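Soluble lytic murein transglycosylase (Escherichia coli, PDB 1QSA) cleaves the glycosidic bonds between N-acetylmuramic acid and N-acetylglucosamine in peptidoglycan, leaving a 1,6-anhydro bond in the muramic acid residue. Local coordinates at residues Lys370-Val375 / Ser412-Ala417; Gln418-Ala423 / Gln434-Gly439; Tyr422-Gln427 / Leu445-Pro450. All blocks are in the same frame, centred on the assembly; numbering follows the deposited sequence.

Contact 1: Lys370-Val375 / Ser412-Ala417; sequences KAPQNV and SKTEQA
Pro372 and Ala417 make the central apolar touch between the loop 370-375 and the first turns of helix 413-425: CD of the proline ring lies 4.0 Å from CB of Ala417. The same ring reaches Thr414, one helical turn earlier, where its CG stands 4.1 Å from Thr414 CG2. That methyl is put there by the torsion of Thr414 (chi1 -64°), which sets CG2 anti to the backbone N and leaves OG1 beside that nitrogen. Ala371 CB lies 3.7 Å from Ala417 O and makes a looser apolar contact with Ala417 CB at 4.5 Å. No hydrogen bond crosses between 370-375 and 412-417, so they meet by van der Waals contact alone; the loop's polar tie to the helix comes just beyond, between Asn374 O and Gln418 NE2.

Polar bonds within 412-417 start the helix. Ser412 is the N-cap of a capping box: its OG accepts from Glu415 N at 3.0 Å, and Glu415 OE1 accepts from Ser412 N at 3.0 Å, nearly straight (171°) and on the carboxylate's anti side.

Farther along helix 413-425, Pro372 touches Gln418, while Ala371 and Val375 pack on Arg421; the loop, running between helices 351-359 and 378-381, thus lies along this helix.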
# COMPACT_ATOMS: atom_id res chain seq x y z
N LYS A 370 -26.46 -8.44 -5.30
CA LYS A 370 -26.48 -9.56 -4.37
C LYS A 370 -25.69 -10.75 -4.88
O LYS A 370 -25.58 -10.97 -6.09
CB LYS A 370 -27.92 -10.02 -4.12
CG LYS A 370 -28.81 -8.99 -3.44
CD LYS A 370 -30.23 -9.54 -3.32
CE LYS A 370 -31.21 -8.49 -2.82
NZ LYS A 370 -32.60 -9.03 -2.73
N ALA A 371 -25.13 -11.52 -3.95
CA ALA A 371 -24.39 -12.72 -4.32
C ALA A 371 -25.46 -13.77 -4.66
O ALA A 371 -26.65 -13.58 -4.36
CB ALA A 371 -23.53 -13.19 -3.15
N PRO A 372 -25.08 -14.88 -5.32
CA PRO A 372 -26.05 -15.92 -5.67
C PRO A 372 -26.79 -16.47 -4.44
O PRO A 372 -26.26 -16.44 -3.32
CB PRO A 372 -25.16 -17.01 -6.29
CG PRO A 372 -24.03 -16.23 -6.89
CD PRO A 372 -23.73 -15.20 -5.82
N GLN A 373 -28.00 -16.96 -4.65
CA GLN A 373 -28.80 -17.53 -3.57
C GLN A 373 -28.13 -18.79 -3.03
O GLN A 373 -28.16 -19.05 -1.83
CB GLN A 373 -30.21 -17.86 -4.06
CG GLN A 373 -31.04 -16.64 -4.44
CD GLN A 373 -31.35 -15.76 -3.24
OE1 GLN A 373 -31.29 -16.20 -2.09
NE2 GLN A 373 -31.71 -14.51 -3.51
N ASN A 374 -27.53 -19.57 -3.93
CA ASN A 374 -26.81 -20.79 -3.58
C ASN A 374 -25.32 -20.50 -3.57
O ASN A 374 -24.74 -20.21 -4.62
CB ASN A 374 -27.07 -21.90 -4.61
CG ASN A 374 -28.47 -22.46 -4.54
OD1 ASN A 374 -28.79 -23.25 -3.65
ND2 ASN A 374 -29.31 -22.09 -5.50
N VAL A 375 -24.69 -20.60 -2.40
CA VAL A 375 -23.26 -20.34 -2.27
C VAL A 375 -22.43 -21.62 -2.21
O VAL A 375 -21.19 -21.56 -2.23
CB VAL A 375 -22.95 -19.48 -1.02
CG1 VAL A 375 -23.71 -18.19 -1.09
CG2 VAL A 375 -23.30 -20.24 0.25
N SER A 412 -14.20 -17.58 -11.44
CA SER A 412 -15.14 -16.71 -12.14
C SER A 412 -15.70 -15.69 -11.15
O SER A 412 -15.62 -15.88 -9.94
CB SER A 412 -16.29 -17.51 -12.74
OG SER A 412 -17.16 -18.00 -11.73
N LYS A 413 -16.28 -14.61 -11.67
CA LYS A 413 -16.87 -13.59 -10.81
C LYS A 413 -17.98 -14.20 -9.96
O LYS A 413 -18.15 -13.83 -8.80
CB LYS A 413 -17.41 -12.41 -11.63
CG LYS A 413 -16.51 -11.19 -11.62
CD LYS A 413 -17.29 -9.94 -12.02
CE LYS A 413 -16.57 -8.66 -11.57
NZ LYS A 413 -17.43 -7.45 -11.69
N THR A 414 -18.73 -15.13 -10.54
CA THR A 414 -19.82 -15.80 -9.84
C THR A 414 -19.27 -16.62 -8.68
O THR A 414 -19.80 -16.57 -7.57
CB THR A 414 -20.63 -16.71 -10.79
OG1 THR A 414 -21.26 -15.90 -11.79
CG2 THR A 414 -21.71 -17.48 -10.02
N GLU A 415 -18.20 -17.37 -8.95
CA GLU A 415 -17.57 -18.19 -7.92
C GLU A 415 -16.98 -17.29 -6.83
O GLU A 415 -17.12 -17.59 -5.65
CB GLU A 415 -16.48 -19.08 -8.52
CG GLU A 415 -17.02 -20.21 -9.39
CD GLU A 415 -15.93 -20.98 -10.14
OE1 GLU A 415 -14.91 -20.38 -10.54
OE2 GLU A 415 -16.12 -22.20 -10.34
N GLN A 416 -16.35 -16.18 -7.22
CA GLN A 416 -15.76 -15.27 -6.23
C GLN A 416 -16.84 -14.63 -5.34
O GLN A 416 -16.62 -14.43 -4.13
CB GLN A 416 -14.88 -14.23 -6.92
CG GLN A 416 -13.62 -14.86 -7.55
CD GLN A 416 -12.91 -13.94 -8.51
OE1 GLN A 416 -13.54 -13.23 -9.29
NE2 GLN A 416 -11.57 -13.96 -8.49
N ALA A 417 -18.02 -14.37 -5.92
CA ALA A 417 -19.14 -13.80 -5.16
C ALA A 417 -19.72 -14.85 -4.21
O ALA A 417 -20.12 -14.54 -3.09
CB ALA A 417 -20.22 -13.27 -6.13

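Contact 2: Gln418-Ala423 / Gln434-Gly439; sequences QLARYA and QATIAG
Ala420 and Ala435 meet where two successive helices of the alpha-superhelix, 413-425 and 429-438, pair as an antiparallel helical hairpin. The short segments run at 169° to each other with their axes 8.5 Å apart at closest approach, a close spacing that suits the alanines facing each other at the interface. The two have the most surface buried by the contact. Both CB atoms point across the interface, and CB of Ala435 lies 3.6 Å from CB of Ala420. It is equally near Ala420 CA, so the methyl of Ala435 presses against the backbone of the opposing helix as well as its side chain.

Thr436 comes third. With its chi1 at 65°, CG2 lies anti to the carbonyl carbon and OG1 sits between the backbone N and that carbon. This rotamer turns the methyl to helix 413-425, while the hydroxyl is hydrogen-bonded to Val433 O in its own helix.

Other helices close round the pair: Trp404 of helix 397-408 touches Ala423 and Gln434, and Met385 of helix 383-393 packs on Leu419. All the residues that touch across this interface are buried, and beside the paired alanines CG2 of Thr436 stands 4.1 Å from CB of Ala420.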
# COMPACT_ATOMS: atom_id res chain seq x y z
N GLN A 418 -19.78 -16.11 -4.66
CA GLN A 418 -20.27 -17.18 -3.80
C GLN A 418 -19.31 -17.35 -2.63
O GLN A 418 -19.75 -17.51 -1.50
CB GLN A 418 -20.34 -18.51 -4.55
CG GLN A 418 -21.44 -18.61 -5.58
CD GLN A 418 -21.40 -19.95 -6.28
OE1 GLN A 418 -20.38 -20.34 -6.85
NE2 GLN A 418 -22.52 -20.66 -6.24
N LEU A 419 -18.01 -17.33 -2.91
CA LEU A 419 -17.00 -17.46 -1.85
C LEU A 419 -17.09 -16.28 -0.87
O LEU A 419 -17.01 -16.46 0.35
CB LEU A 419 -15.59 -17.59 -2.47
CG LEU A 419 -15.27 -18.95 -3.12
CD1 LEU A 419 -13.94 -18.90 -3.87
CD2 LEU A 419 -15.23 -20.04 -2.04
N ALA A 420 -17.29 -15.07 -1.40
CA ALA A 420 -17.43 -13.89 -0.55
C ALA A 420 -18.63 -14.07 0.39
O ALA A 420 -18.52 -13.88 1.60
CB ALA A 420 -17.61 -12.63 -1.41
N ARG A 421 -19.75 -14.53 -0.17
CA ARG A 421 -20.97 -14.73 0.63
C ARG A 421 -20.83 -15.88 1.63
O ARG A 421 -21.36 -15.81 2.73
CB ARG A 421 -22.18 -14.95 -0.28
CG ARG A 421 -23.51 -15.00 0.47
CD ARG A 421 -23.82 -13.66 1.12
NE ARG A 421 -24.91 -13.76 2.09
CZ ARG A 421 -25.61 -12.72 2.54
NH1 ARG A 421 -25.34 -11.49 2.10
NH2 ARG A 421 -26.58 -12.90 3.43
N TYR A 422 -20.11 -16.93 1.24
CA TYR A 422 -19.87 -18.08 2.12
C TYR A 422 -19.08 -17.59 3.34
O TYR A 422 -19.41 -17.90 4.48
CB TYR A 422 -19.09 -19.16 1.38
CG TYR A 422 -18.89 -20.41 2.18
CD1 TYR A 422 -19.87 -21.41 2.19
CD2 TYR A 422 -17.73 -20.62 2.92
CE1 TYR A 422 -19.69 -22.58 2.92
CE2 TYR A 422 -17.54 -21.80 3.66
CZ TYR A 422 -18.52 -22.77 3.65
OH TYR A 422 -18.36 -23.93 4.38
N ALA A 423 -18.05 -16.78 3.10
CA ALA A 423 -17.24 -16.22 4.19
C ALA A 423 -18.12 -15.32 5.06
O ALA A 423 -18.11 -15.44 6.28
CB ALA A 423 -16.07 -15.45 3.60
N GLN A 434 -11.85 -9.74 1.43
CA GLN A 434 -10.79 -10.19 0.55
C GLN A 434 -11.32 -10.76 -0.77
O GLN A 434 -10.75 -10.51 -1.84
CB GLN A 434 -9.92 -11.22 1.29
CG GLN A 434 -8.65 -11.64 0.56
CD GLN A 434 -7.89 -12.74 1.28
OE1 GLN A 434 -8.08 -12.96 2.47
NE2 GLN A 434 -7.01 -13.42 0.55
N ALA A 435 -12.42 -11.50 -0.70
CA ALA A 435 -13.02 -12.09 -1.89
C ALA A 435 -13.64 -10.99 -2.76
O ALA A 435 -13.58 -11.08 -3.99
CB ALA A 435 -14.07 -13.12 -1.51
N THR A 436 -14.24 -9.96 -2.16
CA THR A 436 -14.82 -8.90 -2.99
C THR A 436 -13.71 -8.16 -3.74
O THR A 436 -13.91 -7.74 -4.88
CB THR A 436 -15.68 -7.88 -2.19
OG1 THR A 436 -14.86 -7.14 -1.27
CG2 THR A 436 -16.80 -8.58 -1.43
N ILE A 437 -12.53 -8.06 -3.13
CA ILE A 437 -11.42 -7.38 -3.78
C ILE A 437 -10.88 -8.24 -4.93
O ILE A 437 -10.68 -7.73 -6.03
CB ILE A 437 -10.31 -7.04 -2.77
CG1 ILE A 437 -10.82 -5.98 -1.81
CG2 ILE A 437 -9.05 -6.54 -3.49
CD1 ILE A 437 -9.92 -5.74 -0.60
N ALA A 438 -10.72 -9.54 -4.69
CA ALA A 438 -10.24 -10.45 -5.73
C ALA A 438 -11.15 -10.46 -6.95
O ALA A 438 -10.68 -10.50 -8.09
CB ALA A 438 -10.10 -11.87 -5.17
N GLY A 439 -12.46 -10.43 -6.73
CA GLY A 439 -13.39 -10.46 -7.84
C GLY A 439 -13.82 -9.10 -8.35
O GLY A 439 -14.65 -9.03 -9.27

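Contact 3: Tyr422-Gln427 / Leu445-Pro450; sequences YAFNNQ and LEERFP. With SO4 (sulfate ion), chain B; SO4 (sulfate ion), chain H.
A Schellman motif closes helix 413-425, and at this C-terminal end Phe424 packs on the short helix 445-448, its ring crossing the side chain of Glu446 at about a right angle. With CG anti to the backbone N (chi1 177°), the ring reaches across to that helix. Its CZ lies 3.7 Å from Glu446 CG, whose carboxylate pairs with Arg421, and its CE1 is 3.4 Å from Glu446 O. Pro450 CB comes within 3.9 Å of Phe424 CE1.

On another side of helix 445-448, Arg448 donates to two sulfate ions, probably from the crystallisation liquor. NH1 reaches O2 of the chain B sulfate at 2.8 Å, while NH2 donates to O4 of that ion at 3.0 Å and to O1 of the chain H sulfate at 2.8 Å. Arg476 and Tyr597 also bind sulfate here. Phe449 CE2 covers one guanidinium face, and NH1 has a further acceptor in Trp442 O. With a leucine in place of Arg448, both sulfates would probably be held less firmly and Trp442 O would lose this bond.

Tyr422 O accepts hydrogen bonds from Asn426 ND2 and Asn426 N on opposite faces of its plane. Gln427, at positive phi, is the C-prime residue of the Schellman motif, a classic alpha-helix ending.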
# COMPACT_ATOMS: atom_id res chain seq x y z
N TYR A 422 -20.11 -16.93 1.24
CA TYR A 422 -19.87 -18.08 2.12
C TYR A 422 -19.08 -17.59 3.34
O TYR A 422 -19.41 -17.90 4.48
CB TYR A 422 -19.09 -19.16 1.38
CG TYR A 422 -18.89 -20.41 2.18
CD1 TYR A 422 -19.87 -21.41 2.19
CD2 TYR A 422 -17.73 -20.62 2.92
CE1 TYR A 422 -19.69 -22.58 2.92
CE2 TYR A 422 -17.54 -21.80 3.66
CZ TYR A 422 -18.52 -22.77 3.65
OH TYR A 422 -18.36 -23.93 4.38
N ALA A 423 -18.05 -16.78 3.10
CA ALA A 423 -17.24 -16.22 4.19
C ALA A 423 -18.12 -15.32 5.06
O ALA A 423 -18.11 -15.44 6.28
CB ALA A 423 -16.07 -15.45 3.60
N PHE A 424 -18.89 -14.45 4.42
CA PHE A 424 -19.81 -13.54 5.11
C PHE A 424 -20.78 -14.33 6.00
O PHE A 424 -20.98 -13.98 7.16
CB PHE A 424 -20.57 -12.68 4.06
CG PHE A 424 -21.59 -11.75 4.65
CD1 PHE A 424 -21.24 -10.44 5.00
CD2 PHE A 424 -22.92 -12.16 4.84
CE1 PHE A 424 -22.19 -9.56 5.54
CE2 PHE A 424 -23.87 -11.28 5.37
CZ PHE A 424 -23.51 -9.98 5.73
N ASN A 425 -21.35 -15.42 5.47
CA ASN A 425 -22.29 -16.25 6.24
C ASN A 425 -21.65 -16.91 7.46
O ASN A 425 -22.33 -17.21 8.45
CB ASN A 425 -22.91 -17.32 5.34
CG ASN A 425 -23.88 -16.75 4.32
OD1 ASN A 425 -24.32 -15.61 4.44
ND2 ASN A 425 -24.19 -17.53 3.30
N ASN A 426 -20.34 -17.14 7.39
CA ASN A 426 -19.61 -17.75 8.49
C ASN A 426 -18.94 -16.74 9.40
O ASN A 426 -18.25 -17.11 10.36
CB ASN A 426 -18.57 -18.71 7.92
CG ASN A 426 -19.19 -20.03 7.54
OD1 ASN A 426 -19.52 -20.83 8.41
ND2 ASN A 426 -19.42 -20.23 6.26
N GLN A 427 -19.24 -15.46 9.18
CA GLN A 427 -18.67 -14.37 9.96
C GLN A 427 -17.15 -14.28 9.86
O GLN A 427 -16.48 -13.85 10.81
CB GLN A 427 -19.16 -14.39 11.41
CG GLN A 427 -20.66 -14.29 11.49
CD GLN A 427 -21.17 -13.96 12.87
OE1 GLN A 427 -20.42 -13.99 13.86
NE2 GLN A 427 -22.45 -13.64 12.96
N LEU A 445 -22.02 -4.45 -1.96
CA LEU A 445 -21.78 -3.72 -0.72
C LEU A 445 -21.92 -4.46 0.60
O LEU A 445 -21.15 -4.19 1.54
CB LEU A 445 -22.59 -2.42 -0.69
CG LEU A 445 -22.33 -1.44 -1.85
CD1 LEU A 445 -23.14 -0.15 -1.63
CD2 LEU A 445 -20.84 -1.12 -1.97
N GLU A 446 -22.87 -5.38 0.71
CA GLU A 446 -23.07 -6.09 1.97
C GLU A 446 -21.84 -6.90 2.37
O GLU A 446 -21.46 -6.91 3.54
CB GLU A 446 -24.32 -6.99 1.92
CG GLU A 446 -24.74 -7.40 3.32
CD GLU A 446 -26.05 -8.15 3.40
OE1 GLU A 446 -26.47 -8.74 2.39
OE2 GLU A 446 -26.64 -8.15 4.50
N GLU A 447 -21.23 -7.58 1.39
CA GLU A 447 -20.04 -8.39 1.63
C GLU A 447 -18.79 -7.54 1.79
O GLU A 447 -17.84 -7.95 2.48
CB GLU A 447 -19.85 -9.42 0.51
CG GLU A 447 -20.95 -10.51 0.43
CD GLU A 447 -22.24 -10.01 -0.19
OE1 GLU A 447 -22.21 -9.09 -1.02
OE2 GLU A 447 -23.31 -10.56 0.15
N ARG A 448 -18.78 -6.37 1.17
CA ARG A 448 -17.64 -5.45 1.28
C ARG A 448 -17.64 -4.71 2.62
O ARG A 448 -16.58 -4.27 3.09
CB ARG A 448 -17.68 -4.38 0.18
CG ARG A 448 -17.50 -4.89 -1.27
CD ARG A 448 -17.43 -3.71 -2.27
NE ARG A 448 -16.26 -2.88 -2.01
CZ ARG A 448 -16.20 -1.57 -2.23
NH1 ARG A 448 -17.22 -0.92 -2.79
NH2 ARG A 448 -15.10 -0.90 -1.92
N PHE A 449 -18.81 -4.53 3.23
CA PHE A 449 -18.91 -3.77 4.47
C PHE A 449 -19.71 -4.52 5.51
O PHE A 449 -20.76 -4.06 5.96
CB PHE A 449 -19.51 -2.40 4.15
CG PHE A 449 -18.69 -1.61 3.17
CD1 PHE A 449 -17.49 -1.02 3.58
CD2 PHE A 449 -19.04 -1.56 1.81
CE1 PHE A 449 -16.64 -0.41 2.65
CE2 PHE A 449 -18.19 -0.96 0.88
CZ PHE A 449 -16.99 -0.39 1.29
N PRO A 450 -19.18 -5.67 5.97
CA PRO A 450 -19.87 -6.47 6.98
C PRO A 450 -19.91 -5.81 8.35
O PRO A 450 -19.00 -5.05 8.68
CB PRO A 450 -19.04 -7.75 7.01
CG PRO A 450 -17.64 -7.25 6.74
CD PRO A 450 -17.88 -6.28 5.60
S SO4 B . -16.27 2.80 -2.76
O1 SO4 B . -16.56 3.94 -1.86
O2 SO4 B . -17.45 1.92 -2.82
O3 SO4 B . -15.97 3.33 -4.10
O4 SO4 B . -15.10 2.04 -2.28
S SO4 H . -11.62 -1.79 -0.76
O1 SO4 H . -12.60 -0.70 -0.58
O2 SO4 H . -10.41 -1.27 -1.40
O3 SO4 H . -11.28 -2.36 0.55
O4 SO4 H . -12.22 -2.84 -1.61

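Overall arrangement
All three contacts use helix 413-425, taken in order from its N-terminal to its C-terminal end. Contact 2 is the buried one, where alanines let two helices come close; contacts 1 and 3 are only partly buried, the first setting a loop on the helix and the third an aromatic ring against a short helix. None has a hydrogen bond between its own segments. Polar links run between the contacts instead: Arg421 of contact 2 forms salt bridges with both Glu446 and Glu447 of contact 3. Only contact 3 has a residue hydrogen-bonded to the sulfates, though Thr436 of contact 2 lies near one. Contacts 2 and 3 also share Tyr422 and Ala423, and Thr436 packs on Glu447 and Arg448.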